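Long-range contact in Exo-arabinanase (Penicillium chrysogenum, PDB 3A72), which probably hydrolyses alpha-1,5-linked arabinan from the chain end, as an exo-acting arabinanase that binds arabinofuranose units in its sugar pocket: residues E323-G335 and N342-V354. Residues are numbered along the deposited sequence; the frame is centred on the assembly and turned at random.
Sequences EDGGRYLVVNSAG and NRVSVSVMDLKEV
Strands 328-333 and 344-350 pair as the antiparallel hairpin of one blade in a six-bladed beta-propeller, the sialidase-like fold. Leu329 with Met349, Val331 with Ser347 and Ser333 with Ser345 are the hydrogen-bonded pairs, each joined by two backbone bonds. At the far end from the hairpin loop, Arg327 grips the Asp350 carboxylate side-on, NE to OD1 at 2.9 Å and NH2 to OD2 at 2.9 Å. The first bond is nearly straight, 176° at the hydrogen, although the two planes are turned 34° from each other. The Arg327 guanidinium is sandwiched, with Lys352 CD over the centre of one face and Tyr328 OH over the other. Asp350 is also the N-cap of helix 351-354: OD1 accepts from Lys352 N on the face opposite Arg327 NE. A water bridges Asp350 OD2 to Tyr328 OH.

On one sheet face Val330 CG1 meets Val346 CG2 at 3.7 Å, and Val348 splits its branches, CG1 against Tyr328 CB and CG2 against Val330 CG2. On the other, Met349 runs extended as far as its sulfur, and SD lies 4.0 Å from Val331 CG2 and 4.2 Å from Leu329 CD2.

The Ser345 and Ser347 hydroxyls are hydrogen-bonded to OE2 and OE1 of Glu310, while Leu329 and Met349 pack on Leu292 of strand 292-295 in the preceding blade. Strand 317-320 flanks 328-333, and N-terminal strand 6-10 flanks 344-350, so the first and last parts of the chain share this blade and close the ring.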
# COMPACT_ATOMS: atom_id res chain seq x y z
N GLU A 323 17.17 6.07 -8.87
CA GLU A 323 18.59 6.13 -9.24
C GLU A 323 18.88 5.28 -10.45
O GLU A 323 18.35 4.18 -10.63
CB GLU A 323 19.48 5.74 -8.10
CG GLU A 323 19.62 6.81 -7.03
CD GLU A 323 18.51 6.98 -6.08
OE1 GLU A 323 17.55 6.20 -6.03
OE2 GLU A 323 18.58 8.07 -5.34
N ASP A 324 19.78 5.79 -11.28
CA ASP A 324 20.23 5.04 -12.46
C ASP A 324 19.03 4.69 -13.34
O ASP A 324 19.05 3.69 -14.04
CB ASP A 324 21.05 3.82 -12.08
CG ASP A 324 22.31 4.14 -11.36
OD1 ASP A 324 22.79 5.26 -11.32
OD2 ASP A 324 22.87 3.16 -10.79
N GLY A 325 17.98 5.50 -13.35
CA GLY A 325 16.83 5.26 -14.21
C GLY A 325 16.00 4.07 -13.82
O GLY A 325 15.44 3.37 -14.69
N GLY A 326 15.90 3.77 -12.53
CA GLY A 326 15.03 2.69 -12.05
C GLY A 326 15.70 1.35 -11.84
O GLY A 326 15.06 0.32 -11.88
N ARG A 327 17.00 1.38 -11.58
CA ARG A 327 17.77 0.16 -11.49
C ARG A 327 17.57 -0.67 -10.21
O ARG A 327 17.79 -1.87 -10.26
CB ARG A 327 19.27 0.57 -11.59
CG ARG A 327 20.20 -0.65 -11.53
CD ARG A 327 21.64 -0.22 -11.94
NE ARG A 327 22.53 -1.36 -11.62
CZ ARG A 327 23.85 -1.27 -11.79
NH1 ARG A 327 24.40 -0.21 -12.31
NH2 ARG A 327 24.56 -2.32 -11.43
N TYR A 328 17.22 -0.06 -9.10
CA TYR A 328 17.21 -0.76 -7.80
C TYR A 328 15.80 -0.83 -7.26
O TYR A 328 15.02 0.11 -7.29
CB TYR A 328 18.14 -0.01 -6.83
CG TYR A 328 19.59 -0.06 -7.26
CD1 TYR A 328 20.37 -1.17 -7.00
CD2 TYR A 328 20.11 0.99 -8.01
CE1 TYR A 328 21.68 -1.24 -7.40
CE2 TYR A 328 21.46 0.92 -8.41
CZ TYR A 328 22.21 -0.18 -8.11
OH TYR A 328 23.52 -0.27 -8.53
N LEU A 329 15.48 -2.02 -6.69
CA LEU A 329 14.19 -2.31 -6.11
C LEU A 329 14.28 -2.49 -4.58
O LEU A 329 15.01 -3.37 -4.11
CB LEU A 329 13.65 -3.61 -6.69
CG LEU A 329 12.27 -4.06 -6.18
CD1 LEU A 329 11.17 -3.15 -6.67
CD2 LEU A 329 12.03 -5.51 -6.56
N VAL A 330 13.52 -1.72 -3.84
CA VAL A 330 13.28 -1.91 -2.40
C VAL A 330 12.18 -2.92 -2.22
O VAL A 330 11.12 -2.84 -2.86
CB VAL A 330 12.89 -0.57 -1.79
CG1 VAL A 330 12.14 -0.70 -0.48
CG2 VAL A 330 14.12 0.32 -1.60
N VAL A 331 12.43 -3.88 -1.31
CA VAL A 331 11.46 -4.87 -0.88
C VAL A 331 11.41 -4.80 0.65
O VAL A 331 12.41 -5.10 1.31
CB VAL A 331 11.81 -6.30 -1.37
CG1 VAL A 331 10.66 -7.22 -1.06
CG2 VAL A 331 12.19 -6.30 -2.82
N ASN A 332 10.29 -4.35 1.21
CA ASN A 332 10.21 -3.91 2.61
C ASN A 332 9.11 -4.65 3.31
O ASN A 332 7.92 -4.51 2.92
CB ASN A 332 9.95 -2.41 2.58
CG ASN A 332 9.61 -1.69 3.84
OD1 ASN A 332 9.92 -2.11 5.03
ND2 ASN A 332 8.96 -0.63 3.74
N SER A 333 9.43 -5.44 4.32
CA SER A 333 8.45 -6.15 5.12
C SER A 333 8.35 -5.55 6.52
O SER A 333 9.34 -5.04 7.08
CB SER A 333 8.86 -7.65 5.26
OG SER A 333 7.85 -8.34 6.00
N ALA A 334 7.17 -5.70 7.14
CA ALA A 334 6.97 -5.39 8.55
C ALA A 334 6.44 -6.58 9.31
O ALA A 334 5.97 -6.43 10.46
CB ALA A 334 6.09 -4.15 8.76
N GLY A 335 6.49 -7.78 8.73
CA GLY A 335 6.08 -8.98 9.42
C GLY A 335 4.82 -9.58 8.90
O GLY A 335 4.32 -9.21 7.83
N ASN A 342 7.73 -10.24 14.71
CA ASN A 342 7.80 -9.31 13.58
C ASN A 342 8.88 -8.24 13.81
O ASN A 342 9.13 -7.82 14.93
CB ASN A 342 6.45 -8.62 13.37
CG ASN A 342 5.42 -9.49 12.72
OD1 ASN A 342 5.62 -10.67 12.39
ND2 ASN A 342 4.25 -8.88 12.48
N ARG A 343 9.43 -7.78 12.69
CA ARG A 343 10.31 -6.63 12.63
C ARG A 343 10.14 -5.97 11.29
O ARG A 343 9.58 -6.57 10.37
CB ARG A 343 11.79 -7.02 12.90
CG ARG A 343 12.26 -8.11 11.95
CD ARG A 343 13.69 -8.52 12.33
NE ARG A 343 14.76 -7.92 11.63
CZ ARG A 343 15.09 -8.20 10.37
NH1 ARG A 343 14.28 -9.07 9.76
NH2 ARG A 343 16.05 -7.78 9.62
N VAL A 344 10.64 -4.75 11.17
CA VAL A 344 10.60 -4.01 9.92
C VAL A 344 11.97 -4.11 9.29
O VAL A 344 12.97 -3.72 9.91
CB VAL A 344 10.19 -2.54 10.14
CG1 VAL A 344 10.02 -1.89 8.78
CG2 VAL A 344 8.93 -2.44 10.97
N SER A 345 12.03 -4.64 8.07
CA SER A 345 13.28 -4.88 7.36
C SER A 345 13.14 -4.47 5.90
O SER A 345 12.04 -4.32 5.36
CB SER A 345 13.74 -6.31 7.50
OG SER A 345 12.89 -7.21 6.85
N VAL A 346 14.30 -4.37 5.24
CA VAL A 346 14.33 -4.02 3.85
C VAL A 346 15.52 -4.68 3.15
O VAL A 346 16.60 -4.81 3.71
CB VAL A 346 14.39 -2.48 3.69
CG1 VAL A 346 15.65 -1.89 4.28
CG2 VAL A 346 14.21 -2.03 2.26
N SER A 347 15.24 -5.10 1.90
CA SER A 347 16.29 -5.53 0.98
C SER A 347 16.24 -4.62 -0.26
O SER A 347 15.21 -4.05 -0.57
CB SER A 347 16.10 -6.98 0.58
OG SER A 347 16.14 -7.85 1.70
N VAL A 348 17.39 -4.53 -0.94
CA VAL A 348 17.49 -3.81 -2.20
C VAL A 348 18.07 -4.77 -3.20
O VAL A 348 19.11 -5.40 -2.96
CB VAL A 348 18.36 -2.54 -2.06
CG1 VAL A 348 18.49 -1.83 -3.41
CG2 VAL A 348 17.76 -1.59 -1.04
N MET A 349 17.41 -4.91 -4.34
CA MET A 349 17.82 -5.76 -5.42
C MET A 349 18.25 -4.95 -6.61
O MET A 349 17.69 -3.92 -6.94
CB MET A 349 16.62 -6.69 -5.84
CG MET A 349 16.06 -7.50 -4.69
SD MET A 349 14.61 -8.44 -5.14
CE MET A 349 15.32 -9.73 -6.15
N ASP A 350 19.30 -5.46 -7.31
CA ASP A 350 19.85 -4.83 -8.51
C ASP A 350 19.14 -5.38 -9.71
O ASP A 350 19.42 -6.51 -10.14
CB ASP A 350 21.35 -5.06 -8.58
CG ASP A 350 21.99 -4.36 -9.77
OD1 ASP A 350 21.28 -3.75 -10.59
OD2 ASP A 350 23.27 -4.37 -9.84
N LEU A 351 18.20 -4.62 -10.26
CA LEU A 351 17.37 -5.05 -11.39
C LEU A 351 18.18 -5.22 -12.66
O LEU A 351 17.73 -5.95 -13.58
CB LEU A 351 16.20 -4.11 -11.60
CG LEU A 351 15.26 -4.00 -10.37
CD1 LEU A 351 14.21 -2.90 -10.63
CD2 LEU A 351 14.65 -5.32 -10.00
N LYS A 352 19.36 -4.61 -12.75
CA LYS A 352 20.25 -4.86 -13.89
C LYS A 352 20.62 -6.34 -13.93
O LYS A 352 20.80 -6.91 -15.04
CB LYS A 352 21.48 -3.96 -13.84
CG LYS A 352 22.35 -4.03 -15.10
CD LYS A 352 23.48 -2.98 -15.01
CE LYS A 352 24.51 -3.04 -16.14
NZ LYS A 352 25.18 -1.70 -16.34
N GLU A 353 20.76 -6.97 -12.77
CA GLU A 353 21.14 -8.37 -12.69
C GLU A 353 19.96 -9.30 -12.57
O GLU A 353 19.98 -10.37 -13.20
CB GLU A 353 22.11 -8.60 -11.52
CG GLU A 353 22.53 -10.04 -11.38
CD GLU A 353 23.31 -10.63 -12.52
OE1 GLU A 353 23.71 -9.88 -13.44
OE2 GLU A 353 23.52 -11.86 -12.52
N VAL A 354 18.93 -8.96 -11.77
CA VAL A 354 17.92 -9.98 -11.40
C VAL A 354 16.78 -10.08 -12.40
O VAL A 354 16.04 -11.08 -12.36
CB VAL A 354 17.37 -9.76 -9.96
CG1 VAL A 354 18.50 -9.78 -8.97
CG2 VAL A 354 16.59 -8.52 -9.82
O HOH W 1 24.76 -2.90 -7.84